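Local coordinates for protein aminoglycoside phosphotransferase (Alicyclobacillus acidocaldarius subsp. acidocaldarius, PDB 4PDY) that probably transfers a phosphoryl group to a small-molecule acceptor, in the manner of aminoglycoside phosphotransferases, although its true substrate is not established, at residues A[125-130]-A[229-234]; A[224-229]-A[253-258]; A[258-263]-A[276-281]. One frame throughout, in Å; residues are numbered along the deposited sequence.

Contact 1 (A[125-130]-A[229-234]). With HIS (histidine), chain B.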
ATOM      1  N   ALA A 125      12.236  -6.473  -4.735  1.00  9.27           N
ATOM      2  CA  ALA A 125      12.663  -7.658  -4.001  1.00 10.64           C
ATOM      3  C   ALA A 125      12.740  -7.352  -2.507  1.00 11.08           C
ATOM      4  O   ALA A 125      12.275  -8.097  -1.658  1.00  9.37           O
ATOM      5  CB  ALA A 125      14.040  -8.115  -4.497  1.00 10.35           C
ATOM      6  N   GLN A 126      13.438  -6.259  -2.185  1.00  9.85           N
ATOM      7  CA  GLN A 126      13.653  -5.915  -0.788  1.00  9.21           C
ATOM      8  C   GLN A 126      12.383  -5.434  -0.076  1.00  8.05           C
ATOM      9  O   GLN A 126      12.229  -5.687   1.113  1.00  8.92           O
ATOM     10  CB  GLN A 126      14.834  -4.930  -0.619  1.00  9.70           C
ATOM     11  CG  GLN A 126      16.174  -5.593  -0.941  1.00 11.67           C
ATOM     12  CD  GLN A 126      16.414  -6.839  -0.098  1.00 11.43           C
ATOM     13  OE1 GLN A 126      16.235  -6.827   1.117  1.00 11.94           O
ATOM     14  NE2 GLN A 126      16.755  -7.942  -0.759  1.00 16.28           N
ATOM     15  N   THR A 127      11.530  -4.715  -0.803  1.00  8.41           N
ATOM     16  CA  THR A 127      10.215  -4.346  -0.257  1.00  8.70           C
ATOM     17  C   THR A 127       9.376  -5.597   0.073  1.00  8.94           C
ATOM     18  O   THR A 127       8.850  -5.695   1.152  1.00  9.02           O
ATOM     19  CB  THR A 127       9.471  -3.397  -1.215  1.00  8.23           C
ATOM     20  OG1 THR A 127      10.294  -2.254  -1.502  1.00  9.99           O
ATOM     21  CG2 THR A 127       8.160  -2.922  -0.624  1.00  9.08           C
ATOM     22  N   ALA A 128       9.335  -6.531  -0.866  1.00  8.53           N
ATOM     23  CA  ALA A 128       8.623  -7.784  -0.667  1.00  8.65           C
ATOM     24  C   ALA A 128       9.194  -8.546   0.530  1.00  9.29           C
ATOM     25  O   ALA A 128       8.469  -9.058   1.364  1.00  9.81           O
ATOM     26  CB  ALA A 128       8.705  -8.619  -1.925  1.00  9.75           C
ATOM     27  N   TYR A 129      10.514  -8.648   0.613  1.00  9.01           N
ATOM     28  CA  TYR A 129      11.154  -9.354   1.704  1.00  9.37           C
ATOM     29  C   TYR A 129      10.720  -8.767   3.036  1.00  8.60           C
ATOM     30  O   TYR A 129      10.360  -9.474   3.989  1.00  9.43           O
ATOM     31  CB  TYR A 129      12.682  -9.304   1.510  1.00  9.53           C
ATOM     32  CG  TYR A 129      13.501 -10.197   2.405  1.00 11.08           C
ATOM     33  CD1 TYR A 129      13.236 -11.557   2.497  1.00 14.51           C
ATOM     34  CD2 TYR A 129      14.607  -9.691   3.084  1.00 15.11           C
ATOM     35  CE1 TYR A 129      14.021 -12.376   3.300  1.00 15.50           C
ATOM     36  CE2 TYR A 129      15.384 -10.500   3.876  1.00 17.73           C
ATOM     37  CZ  TYR A 129      15.091 -11.839   3.986  1.00 17.56           C
ATOM     38  OH  TYR A 129      15.860 -12.650   4.777  1.00 23.54           O
ATOM     39  N   THR A 130      10.819  -7.446   3.128  1.00  8.41           N
ATOM     40  CA  THR A 130      10.462  -6.755   4.348  1.00  8.82           C
ATOM     41  C   THR A 130       8.976  -6.964   4.713  1.00  7.91           C
ATOM     42  O   THR A 130       8.656  -7.216   5.885  1.00  9.07           O
ATOM     43  CB  THR A 130      10.817  -5.260   4.210  1.00  9.02           C
ATOM     44  OG1 THR A 130      12.246  -5.137   4.254  1.00 10.05           O
ATOM     45  CG2 THR A 130      10.161  -4.424   5.273  1.00 10.62           C
ATOM     46  N   SER A 229       7.112   6.215  -0.758  1.00 13.50           N
ATOM     47  CA  SER A 229       7.517   7.059   0.353  1.00 14.79           C
ATOM     48  C   SER A 229       7.475   6.380   1.719  1.00 13.54           C
ATOM     49  O   SER A 229       8.049   6.921   2.659  1.00 16.40           O
ATOM     50  CB  SER A 229       6.711   8.356   0.386  1.00 17.64           C
ATOM     51  OG  SER A 229       5.328   8.120   0.461  1.00 21.14           O
ATOM     52  N   ASN A 230       6.800   5.218   1.845  1.00 11.02           N
ATOM     53  CA  ASN A 230       6.814   4.458   3.088  1.00 10.45           C
ATOM     54  C   ASN A 230       7.766   3.260   3.080  1.00 10.72           C
ATOM     55  O   ASN A 230       7.870   2.562   4.085  1.00 10.73           O
ATOM     56  CB  ASN A 230       5.404   3.949   3.402  1.00 10.47           C
ATOM     57  CG  ASN A 230       4.456   5.051   3.781  1.00 11.67           C
ATOM     58  OD1 ASN A 230       4.868   6.144   4.214  1.00 13.19           O
ATOM     59  ND2 ASN A 230       3.152   4.777   3.650  1.00 13.54           N
ATOM     60  N   CYS A 231       8.448   3.051   1.948  1.00 10.82           N
ATOM     61  CA  CYS A 231       9.303   1.887   1.738  1.00 10.75           C
ATOM     62  C   CYS A 231      10.700   2.410   1.419  1.00 11.57           C
ATOM     63  O   CYS A 231      11.027   2.646   0.277  1.00 12.41           O
ATOM     64  CB  CYS A 231       8.761   1.027   0.582  1.00 10.36           C
ATOM     65  SG  CYS A 231       7.097   0.386   0.854  1.00 12.69           S
ATOM     66  N   LEU A 232      11.500   2.612   2.450  1.00 10.40           N
ATOM     67  CA  LEU A 232      12.772   3.303   2.259  1.00 11.18           C
ATOM     68  C   LEU A 232      13.882   2.297   1.953  1.00  9.99           C
ATOM     69  O   LEU A 232      14.181   1.427   2.771  1.00 11.85           O
ATOM     70  CB  LEU A 232      13.093   4.066   3.527  1.00 13.58           C
ATOM     71  CG  LEU A 232      12.075   5.148   3.875  1.00 16.25           C
ATOM     72  CD1 LEU A 232      12.495   5.847   5.147  1.00 16.38           C
ATOM     73  CD2 LEU A 232      11.908   6.147   2.742  1.00 21.60           C
ATOM     74  N   TYR A 233      14.463   2.415   0.764  1.00 11.65           N
ATOM     75  CA  TYR A 233      15.583   1.577   0.344  1.00 10.88           C
ATOM     76  C   TYR A 233      16.866   2.250   0.851  1.00 11.07           C
ATOM     77  O   TYR A 233      17.168   3.411   0.516  1.00 13.53           O
ATOM     78  CB  TYR A 233      15.613   1.439  -1.169  1.00 11.01           C
ATOM     79  CG  TYR A 233      16.588   0.410  -1.659  1.00 11.42           C
ATOM     80  CD1 TYR A 233      16.202  -0.920  -1.787  1.00 12.25           C
ATOM     81  CD2 TYR A 233      17.887   0.747  -1.985  1.00 12.60           C
ATOM     82  CE1 TYR A 233      17.083  -1.890  -2.216  1.00 13.38           C
ATOM     83  CE2 TYR A 233      18.787  -0.197  -2.403  1.00 13.69           C
ATOM     84  CZ  TYR A 233      18.383  -1.525  -2.536  1.00 13.08           C
ATOM     85  OH  TYR A 233      19.280  -2.470  -2.962  1.00 16.95           O
ATOM     86  N   THR A 234      17.574   1.537   1.716  1.00 11.96           N
ATOM     87  CA  THR A 234      18.654   2.125   2.506  1.00 13.13           C
ATOM     88  C   THR A 234      20.020   1.879   1.861  1.00 13.99           C
ATOM     89  O   THR A 234      20.153   1.041   0.966  1.00 14.21           O
ATOM     90  CB  THR A 234      18.726   1.497   3.910  1.00 14.31           C
ATOM     91  OG1 THR A 234      19.196   0.153   3.784  1.00 14.92           O
ATOM     92  CG2 THR A 234      17.383   1.539   4.637  1.00 15.41           C
TER
HETATM   93  N   HIS B 401      14.906   9.078   4.737  1.00 46.96           N
HETATM   94  CA  HIS B 401      13.555   9.257   4.216  1.00 42.08           C
HETATM   95  C   HIS B 401      13.632   9.938   2.853  1.00 36.73           C
HETATM   96  O   HIS B 401      13.499  11.103   2.723  1.00 48.44           O
HETATM   97  CB  HIS B 401      12.692  10.105   5.158  1.00 46.47           C
HETATM   98  CG  HIS B 401      12.351   9.447   6.464  1.00 39.56           C
HETATM   99  ND1 HIS B 401      11.072   9.461   6.981  1.00 40.71           N
HETATM  100  CD2 HIS B 401      13.113   8.785   7.368  1.00 36.94           C
HETATM  101  CE1 HIS B 401      11.060   8.828   8.141  1.00 28.64           C
HETATM  102  NE2 HIS B 401      12.283   8.400   8.396  1.00 28.08           N
HETATM  103  OXT HIS B 401      13.836   9.272   1.832  1.00 52.14           O

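Contact 2 (A[224-229]-A[253-258])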
ATOM      1  N   LEU A 224      -0.277  -2.367   4.516  1.00 10.84           N
ATOM      2  CA  LEU A 224      -1.450  -1.749   3.869  1.00 12.00           C
ATOM      3  C   LEU A 224      -1.287  -0.284   3.469  1.00 11.21           C
ATOM      4  O   LEU A 224      -2.259   0.392   3.174  1.00 13.93           O
ATOM      5  CB  LEU A 224      -2.718  -1.944   4.695  1.00 12.34           C
ATOM      6  CG  LEU A 224      -3.064  -3.415   4.981  1.00 13.19           C
ATOM      7  CD1 LEU A 224      -4.306  -3.562   5.847  1.00 14.89           C
ATOM      8  CD2 LEU A 224      -3.220  -4.204   3.686  1.00 16.00           C
ATOM      9  N   ASP A 225      -0.042   0.195   3.381  1.00 11.53           N
ATOM     10  CA  ASP A 225       0.201   1.495   2.755  1.00 12.31           C
ATOM     11  C   ASP A 225       1.524   1.436   2.010  1.00 11.34           C
ATOM     12  O   ASP A 225       2.469   2.213   2.254  1.00 12.23           O
ATOM     13  CB  ASP A 225       0.174   2.597   3.801  1.00 13.88           C
ATOM     14  CG  ASP A 225      -0.037   3.972   3.203  1.00 15.29           C
ATOM     15  OD1 ASP A 225      -0.363   4.088   1.995  1.00 19.42           O
ATOM     16  OD2 ASP A 225       0.125   4.944   3.960  1.00 18.18           O
ATOM     17  N   VAL A 226       1.570   0.525   1.060  1.00 11.41           N
ATOM     18  CA  VAL A 226       2.779   0.153   0.355  1.00 11.52           C
ATOM     19  C   VAL A 226       2.980   1.059  -0.837  1.00 12.60           C
ATOM     20  O   VAL A 226       2.644   0.733  -1.978  1.00 15.57           O
ATOM     21  CB  VAL A 226       2.732  -1.329  -0.061  1.00 13.07           C
ATOM     22  CG1 VAL A 226       4.020  -1.737  -0.741  1.00 14.18           C
ATOM     23  CG2 VAL A 226       2.452  -2.195   1.169  1.00 13.26           C
ATOM     24  N   ILE A 227       3.538   2.230  -0.529  1.00 12.93           N
ATOM     25  CA  ILE A 227       3.842   3.261  -1.507  1.00 14.00           C
ATOM     26  C   ILE A 227       5.321   3.596  -1.331  1.00 12.41           C
ATOM     27  O   ILE A 227       5.862   3.385  -0.262  1.00 12.58           O
ATOM     28  CB  ILE A 227       2.940   4.496  -1.323  1.00 15.28           C
ATOM     29  CG1 ILE A 227       3.092   5.127   0.072  1.00 16.18           C
ATOM     30  CG2 ILE A 227       1.489   4.084  -1.591  1.00 17.61           C
ATOM     31  CD1 ILE A 227       2.318   6.414   0.253  1.00 18.55           C
ATOM     32  N   PRO A 228       5.964   4.137  -2.373  1.00 13.73           N
ATOM     33  CA  PRO A 228       7.421   4.351  -2.282  1.00 12.99           C
ATOM     34  C   PRO A 228       7.863   5.176  -1.090  1.00 13.71           C
ATOM     35  O   PRO A 228       8.873   4.854  -0.478  1.00 13.67           O
ATOM     36  CB  PRO A 228       7.741   5.072  -3.579  1.00 14.98           C
ATOM     37  CG  PRO A 228       6.760   4.460  -4.530  1.00 14.51           C
ATOM     38  CD  PRO A 228       5.478   4.360  -3.739  1.00 15.20           C
ATOM     39  N   SER A 229       7.112   6.215  -0.758  1.00 13.50           N
ATOM     40  CA  SER A 229       7.517   7.059   0.353  1.00 14.79           C
ATOM     41  C   SER A 229       7.475   6.380   1.719  1.00 13.54           C
ATOM     42  O   SER A 229       8.049   6.921   2.659  1.00 16.40           O
ATOM     43  CB  SER A 229       6.711   8.356   0.386  1.00 17.64           C
ATOM     44  OG  SER A 229       5.328   8.120   0.461  1.00 21.14           O
ATOM     45  N   ALA A 253      -1.699 -11.893   0.999  1.00 11.40           N
ATOM     46  CA  ALA A 253      -1.974 -11.585  -0.384  1.00  9.97           C
ATOM     47  C   ALA A 253      -2.287 -10.107  -0.639  1.00 10.85           C
ATOM     48  O   ALA A 253      -2.076  -9.609  -1.756  1.00 11.71           O
ATOM     49  CB  ALA A 253      -3.138 -12.455  -0.883  1.00 11.10           C
ATOM     50  N   LEU A 254      -2.844  -9.415   0.353  1.00 11.35           N
ATOM     51  CA  LEU A 254      -3.146  -7.995   0.153  1.00 11.66           C
ATOM     52  C   LEU A 254      -1.882  -7.158  -0.061  1.00 11.49           C
ATOM     53  O   LEU A 254      -1.808  -6.430  -1.037  1.00 10.96           O
ATOM     54  CB  LEU A 254      -3.951  -7.433   1.300  1.00 12.98           C
ATOM     55  CG  LEU A 254      -5.401  -7.924   1.422  1.00 17.36           C
ATOM     56  CD1 LEU A 254      -6.090  -7.246   2.590  1.00 18.88           C
ATOM     57  CD2 LEU A 254      -6.182  -7.693   0.138  1.00 22.61           C
ATOM     58  N   ASP A 255      -0.893  -7.307   0.810  1.00 10.34           N
ATOM     59  CA  ASP A 255       0.352  -6.580   0.623  1.00 11.00           C
ATOM     60  C   ASP A 255       1.037  -7.050  -0.661  1.00 11.18           C
ATOM     61  O   ASP A 255       1.587  -6.239  -1.409  1.00 10.64           O
ATOM     62  CB  ASP A 255       1.283  -6.776   1.827  1.00 11.69           C
ATOM     63  CG  ASP A 255       1.093  -5.728   2.959  1.00 11.28           C
ATOM     64  OD1 ASP A 255       0.349  -4.720   2.819  1.00 12.00           O
ATOM     65  OD2 ASP A 255       1.702  -5.975   4.037  1.00 11.02           O
HETATM   66  N   MSE A 256       1.016  -8.355  -0.925  0.50 10.17           N
HETATM   67  CA  MSE A 256       1.680  -8.872  -2.110  0.50 10.29           C
HETATM   68  C   MSE A 256       1.076  -8.321  -3.383  0.50  9.86           C
HETATM   69  O   MSE A 256       1.796  -7.867  -4.277  0.50 10.17           O
HETATM   70  CB  MSE A 256       1.676 -10.396  -2.059  0.50  9.89           C
HETATM   71  CG  MSE A 256       2.695 -10.968  -3.029  0.50 10.22           C
HETATM   72 SE   MSE A 256       2.602 -12.917  -3.033  0.50 12.89          SE
HETATM   73  CE  MSE A 256       2.669 -13.472  -1.147  0.50 12.28           C
ATOM     74  N   ALA A 257      -0.256  -8.346  -3.474  1.00 10.04           N
ATOM     75  CA  ALA A 257      -0.950  -7.850  -4.654  1.00  9.78           C
ATOM     76  C   ALA A 257      -0.785  -6.340  -4.815  1.00  9.18           C
ATOM     77  O   ALA A 257      -0.711  -5.858  -5.929  1.00  9.96           O
ATOM     78  CB  ALA A 257      -2.435  -8.235  -4.617  1.00 10.83           C
ATOM     79  N   HIS A 258      -0.842  -5.603  -3.719  1.00 10.35           N
ATOM     80  CA  HIS A 258      -0.677  -4.138  -3.816  1.00 10.40           C
ATOM     81  C   HIS A 258       0.728  -3.729  -4.291  1.00 10.40           C
ATOM     82  O   HIS A 258       0.836  -2.899  -5.189  1.00 10.58           O
ATOM     83  CB  HIS A 258      -1.065  -3.454  -2.498  1.00 11.80           C
ATOM     84  CG  HIS A 258      -2.499  -3.681  -2.103  1.00 15.17           C
ATOM     85  ND1 HIS A 258      -2.915  -3.667  -0.794  1.00 17.13           N
ATOM     86  CD2 HIS A 258      -3.593  -3.983  -2.842  1.00 18.45           C
ATOM     87  CE1 HIS A 258      -4.216  -3.905  -0.739  1.00 18.75           C
ATOM     88  NE2 HIS A 258      -4.654  -4.080  -1.974  1.00 20.51           N
TER

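Contact 3 (A[258-263]-A[276-281])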
ATOM      1  N   HIS A 258      -0.842  -5.603  -3.719  1.00 10.35           N
ATOM      2  CA  HIS A 258      -0.677  -4.138  -3.816  1.00 10.40           C
ATOM      3  C   HIS A 258       0.728  -3.729  -4.291  1.00 10.40           C
ATOM      4  O   HIS A 258       0.836  -2.899  -5.189  1.00 10.58           O
ATOM      5  CB  HIS A 258      -1.065  -3.454  -2.498  1.00 11.80           C
ATOM      6  CG  HIS A 258      -2.499  -3.681  -2.103  1.00 15.17           C
ATOM      7  ND1 HIS A 258      -2.915  -3.667  -0.794  1.00 17.13           N
ATOM      8  CD2 HIS A 258      -3.593  -3.983  -2.842  1.00 18.45           C
ATOM      9  CE1 HIS A 258      -4.216  -3.905  -0.739  1.00 18.75           C
ATOM     10  NE2 HIS A 258      -4.654  -4.080  -1.974  1.00 20.51           N
ATOM     11  N   LEU A 259       1.749  -4.383  -3.769  1.00  9.55           N
ATOM     12  CA  LEU A 259       3.102  -4.178  -4.272  1.00  9.53           C
ATOM     13  C   LEU A 259       3.193  -4.543  -5.744  1.00 10.87           C
ATOM     14  O   LEU A 259       3.750  -3.796  -6.559  1.00 10.52           O
ATOM     15  CB  LEU A 259       4.097  -4.993  -3.465  1.00 10.40           C
ATOM     16  CG  LEU A 259       5.553  -4.884  -3.949  1.00  9.48           C
ATOM     17  CD1 LEU A 259       6.092  -3.450  -3.927  1.00 10.06           C
ATOM     18  CD2 LEU A 259       6.426  -5.771  -3.108  1.00 10.99           C
ATOM     19  N   LEU A 260       2.634  -5.704  -6.107  1.00  9.98           N
ATOM     20  CA  LEU A 260       2.716  -6.125  -7.484  1.00  9.94           C
ATOM     21  C   LEU A 260       2.007  -5.160  -8.427  1.00  8.95           C
ATOM     22  O   LEU A 260       2.493  -4.868  -9.511  1.00 10.38           O
ATOM     23  CB  LEU A 260       2.142  -7.545  -7.637  1.00  9.85           C
ATOM     24  CG  LEU A 260       3.019  -8.679  -7.111  1.00 11.55           C
ATOM     25  CD1 LEU A 260       2.231  -9.961  -6.882  1.00 11.79           C
ATOM     26  CD2 LEU A 260       4.159  -8.985  -8.078  1.00 12.31           C
ATOM     27  N   ARG A 261       0.811  -4.715  -8.063  1.00  9.51           N
ATOM     28  CA  ARG A 261       0.068  -3.889  -8.987  1.00 10.51           C
ATOM     29  C   ARG A 261       0.824  -2.580  -9.242  1.00 10.89           C
ATOM     30  O   ARG A 261       0.942  -2.127 -10.366  1.00 11.77           O
ATOM     31  CB  ARG A 261      -1.373  -3.622  -8.525  1.00 11.02           C
ATOM     32  CG  ARG A 261      -2.209  -3.180  -9.708  1.00 12.82           C
ATOM     33  CD  ARG A 261      -3.530  -2.524  -9.377  1.00 14.20           C
ATOM     34  NE  ARG A 261      -4.452  -3.269  -8.534  1.00 14.22           N
ATOM     35  CZ  ARG A 261      -5.285  -4.263  -8.899  1.00 16.67           C
ATOM     36  NH1 ARG A 261      -5.341  -4.737 -10.139  1.00 15.25           N
ATOM     37  NH2 ARG A 261      -6.102  -4.759  -7.984  1.00 18.51           N
ATOM     38  N   ARG A 262       1.289  -1.984  -8.173  1.00 11.99           N
ATOM     39  CA  ARG A 262       2.016  -0.712  -8.313  1.00 11.48           C
ATOM     40  C   ARG A 262       3.292  -0.881  -9.125  1.00 11.10           C
ATOM     41  O   ARG A 262       3.606  -0.056 -10.003  1.00 14.80           O
ATOM     42  CB  ARG A 262       2.322  -0.148  -6.927  1.00 13.46           C
ATOM     43  CG  ARG A 262       1.077   0.407  -6.240  1.00 18.59           C
ATOM     44  CD  ARG A 262       1.346   1.090  -4.904  1.00 25.28           C
ATOM     45  NE  ARG A 262       0.092   1.599  -4.325  1.00 29.11           N
ATOM     46  CZ  ARG A 262      -0.525   1.125  -3.232  1.00 31.81           C
ATOM     47  NH1 ARG A 262      -0.021   0.126  -2.502  1.00 24.21           N
ATOM     48  NH2 ARG A 262      -1.668   1.684  -2.842  1.00 37.00           N
ATOM     49  N   SER A 263       4.039  -1.934  -8.819  0.50 11.08           N
ATOM     50  CA  SER A 263       5.292  -2.207  -9.520  0.50 12.06           C
ATOM     51  C   SER A 263       5.016  -2.474 -10.994  0.50 12.94           C
ATOM     52  O   SER A 263       5.572  -1.809 -11.885  0.50 13.01           O
ATOM     53  CB  SER A 263       6.017  -3.407  -8.911  0.50 13.30           C
ATOM     54  OG  SER A 263       6.290  -3.225  -7.532  0.50 13.31           O
ATOM     55  N   ALA A 276      10.763 -11.068  -8.651  1.00 12.16           N
ATOM     56  CA  ALA A 276      11.511 -10.515  -7.505  1.00 12.47           C
ATOM     57  C   ALA A 276      10.616 -10.510  -6.250  1.00 10.52           C
ATOM     58  O   ALA A 276      11.016 -10.916  -5.148  1.00 11.51           O
ATOM     59  CB  ALA A 276      12.014  -9.112  -7.827  1.00 13.68           C
ATOM     60  N   CYS A 277       9.370 -10.095  -6.433  1.00 11.47           N
ATOM     61  CA  CYS A 277       8.423 -10.070  -5.342  1.00 11.49           C
ATOM     62  C   CYS A 277       8.108 -11.481  -4.796  1.00 11.19           C
ATOM     63  O   CYS A 277       8.254 -11.745  -3.607  1.00 10.85           O
ATOM     64  CB  CYS A 277       7.148  -9.406  -5.826  1.00 12.27           C
ATOM     65  SG  CYS A 277       5.792  -9.342  -4.655  1.00 13.33           S
ATOM     66  N   PHE A 278       7.708 -12.399  -5.680  1.00 11.00           N
ATOM     67  CA  PHE A 278       7.272 -13.728  -5.242  1.00 11.41           C
ATOM     68  C   PHE A 278       8.440 -14.463  -4.575  1.00 11.51           C
ATOM     69  O   PHE A 278       8.278 -15.090  -3.540  1.00 13.09           O
ATOM     70  CB  PHE A 278       6.776 -14.567  -6.424  1.00 12.15           C
ATOM     71  CG  PHE A 278       5.465 -14.103  -7.016  1.00 12.14           C
ATOM     72  CD1 PHE A 278       4.380 -13.832  -6.205  1.00 12.64           C
ATOM     73  CD2 PHE A 278       5.306 -14.002  -8.388  1.00 14.55           C
ATOM     74  CE1 PHE A 278       3.172 -13.446  -6.747  1.00 14.94           C
ATOM     75  CE2 PHE A 278       4.089 -13.620  -8.935  1.00 14.77           C
ATOM     76  CZ  PHE A 278       3.030 -13.333  -8.112  1.00 13.94           C
ATOM     77  N   LEU A 279       9.627 -14.365  -5.175  1.00 11.98           N
ATOM     78  CA  LEU A 279      10.784 -15.056  -4.626  1.00 13.07           C
ATOM     79  C   LEU A 279      11.043 -14.634  -3.173  1.00 11.10           C
ATOM     80  O   LEU A 279      11.413 -15.445  -2.334  1.00 12.84           O
ATOM     81  CB  LEU A 279      12.032 -14.762  -5.464  1.00 15.64           C
ATOM     82  CG  LEU A 279      13.261 -15.630  -5.232  1.00 22.93           C
ATOM     83  CD1 LEU A 279      12.998 -17.042  -5.742  1.00 26.08           C
ATOM     84  CD2 LEU A 279      14.471 -15.019  -5.934  1.00 24.46           C
ATOM     85  N   HIS A 280      10.882 -13.334  -2.889  1.00 11.29           N
ATOM     86  CA  HIS A 280      11.213 -12.829  -1.567  1.00 11.73           C
ATOM     87  C   HIS A 280      10.110 -13.010  -0.539  1.00 11.84           C
ATOM     88  O   HIS A 280      10.413 -13.163   0.631  1.00 14.37           O
ATOM     89  CB  HIS A 280      11.740 -11.389  -1.655  1.00 11.62           C
ATOM     90  CG  HIS A 280      13.096 -11.342  -2.270  1.00 12.82           C
ATOM     91  ND1 HIS A 280      13.292 -11.396  -3.628  1.00 11.87           N
ATOM     92  CD2 HIS A 280      14.329 -11.324  -1.708  1.00 16.10           C
ATOM     93  CE1 HIS A 280      14.593 -11.431  -3.881  1.00 13.66           C
ATOM     94  NE2 HIS A 280      15.240 -11.359  -2.732  1.00 16.39           N
ATOM     95  N   PHE A 281       8.839 -13.040  -0.963  1.00 12.03           N
ATOM     96  CA  PHE A 281       7.788 -13.547  -0.062  1.00 12.13           C
ATOM     97  C   PHE A 281       8.013 -15.036   0.257  1.00 11.53           C
ATOM     98  O   PHE A 281       7.969 -15.457   1.412  1.00 12.99           O
ATOM     99  CB  PHE A 281       6.377 -13.320  -0.644  1.00 11.12           C
ATOM    100  CG  PHE A 281       5.816 -11.956  -0.350  1.00 10.54           C
ATOM    101  CD1 PHE A 281       5.108 -11.734   0.822  1.00 10.12           C
ATOM    102  CD2 PHE A 281       5.971 -10.906  -1.240  1.00 10.40           C
ATOM    103  CE1 PHE A 281       4.598 -10.479   1.121  1.00 12.08           C
ATOM    104  CE2 PHE A 281       5.450  -9.647  -0.964  1.00  9.93           C
ATOM    105  CZ  PHE A 281       4.744  -9.443   0.211  1.00  9.94           C
TER

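Contact 1 (A[125-130]-A[229-234])
Cys231 and Tyr233 sit on the middle strand of a three-stranded antiparallel sheet, 231-233, and meet Thr127 and Gln126 of helix 121-137. The strand follows the HxDxxxxN sequence motif of the family, of which Asn230 is the last residue. On this helix face the contact is small and built from two pairs. The methyl CG2 of Thr127 touches the sulfur SG of Cys231 at 3.8 Å. The methyl is there because it is anti to the backbone N of Thr127 (OG1 chi1 -55°). The hydroxyl is thus turned beside that N, and OG1 hydrogen-bonds to His123 O one turn back along the helix. The second pair is looser. Gln126 CG lies 4.0 Å from Tyr233 CE1, an oblique approach to the ring. Only the aliphatic base of the glutamine takes part; its chain bends at chi2 (-56°), and the amide turns off from the strand, its plane 70° from that of the ring. Tyr233 is fixed from elsewhere: OH bonds to Glu122 OE2, and the ring stacks on His123. Leu232, between these two strand residues, points away from the helix. Its CD1 packs against CA of the bound histidine at 3.7 Å, and CD2 lies 3.8 Å from the ligand carboxylate oxygen OXT. The ligand pocket also includes Trp110 and Val111, and it probably corresponds to the nucleotide cleft of relatives. One strand therefore presents one residue to the ligand and its two neighbours to the helix. No hydrogen bond joins the segments. Methyl, sulfur and aliphatic carbon meet by van der Waals contact, while the polar ends of Thr127 and Tyr233 find partners near the start of the helix, so cohesion here is apolar.

Contact 2 (A[224-229]-A[253-258])
Leu224 N donates a hydrogen bond to Asp255 OD1, at 3.0 Å and with an N-H...O angle of 156°. This is the tight, polar heart of the contact. OD1 receives the donor on its syn lone pair, the side of the other oxygen. OD2 in turn accepts from His223 N. One carboxylate thus grips two consecutive backbone N-H groups, which fixes its rotation. The same atom OD1 lies against apolar groups: Leu224 CD2 and Val226 CG2 each come within 3.7 Å of it. The valine branch CG2 is the one beside the backbone N; Val226, centre of an inverse gamma turn, lays this methyl against the carboxylate. The other part is looser. Leu224 CD2 reaches Leu254 CB only at 4.1 Å, the two side chains crossing obliquely, and both leucines are partly exposed. His258, also partly exposed, turns its CB toward the loop without a close approach. The loop carries the HxDxxxxN motif of this kinase-like family, from His223 to Asn230. Its Asp225 side chain points away from the helix and lies close to Asp243. Clamping of the loop backbone by a helix aspartate resembles that made by the conserved aspartate of helix F in protein kinases. With an alanine at Asp255, the N-H groups of His223 and Leu224 would probably lose their shared acceptor, and the loop could shift. The two donors probably stabilise the buried carboxylate as an anion, making this a polar clamp with a hydrocarbon wrapping.

Contact 3 (A[258-263]-A[276-281])
Helices 258-263 and 276-281 run nearly antiparallel, at 160°, with their axes 10.8 Å apart at closest approach. The CA atoms of Leu260 and Cys277, the nearest pair, are 7.3 Å apart. Cys277 lies in the middle of the interface and two leucines close on it. Its SG is anti to the backbone N (chi1 177°), which extends the sulfur from its helix toward the other one. Leu259 CD2 reaches SG at 3.9 Å, and Leu260 CG touches the same sulfur at 3.8 Å. The two branches of Leu260 then divide the work. CD2 rests on Cys277 CB, also at 3.8 Å. CD1 goes to the next residue along the partner helix and meets Phe278 CE1 at 3.6 Å, with CZ close beside it. The leucine side chain crosses the phenylalanine at about a right angle, and the methyl comes obliquely to the ring.

The two segments belong to helices 252-266 and 271-284, which are joined by a short connection and form an antiparallel helical hairpin in the helical part of this kinase-like fold. Helix 289-300 packs beside it, where Val295 touches Leu260. Tyr292 of that helix meets the Phe278 ring edge-to-face. All four residues that touch across the interface are buried, and no hydrogen bond crosses it. Within the second helix, His280 ND1 donates to Ala276 O at 2.8 Å (N-H...O 158°), on a carbonyl lone pair, and the oxygen lies at the edge of the imidazole. Phe281 O accepts from Arg252 NH1.

How the contacts relate
From the N terminus, 125-130 on helix 121-137 comes first. Contact 1 closes a long, mostly helical excursion by bringing 229-234 back to it. Contact 2 begins inside that excursion at 224-229 and ends beyond it at 253-258, so contacts 1 and 2 cross; they share Ser229. Contact 3 follows in series, closing the short hairpin from 258-263 to 276-281. It shares His258 with contact 2, and both use helix 252-266. The hairpin also meets the helix of contact 1: Phe281 packs on Ala128. Together the contacts tie the motif loop and its following strand to helices 121-137, 252-266 and 271-284.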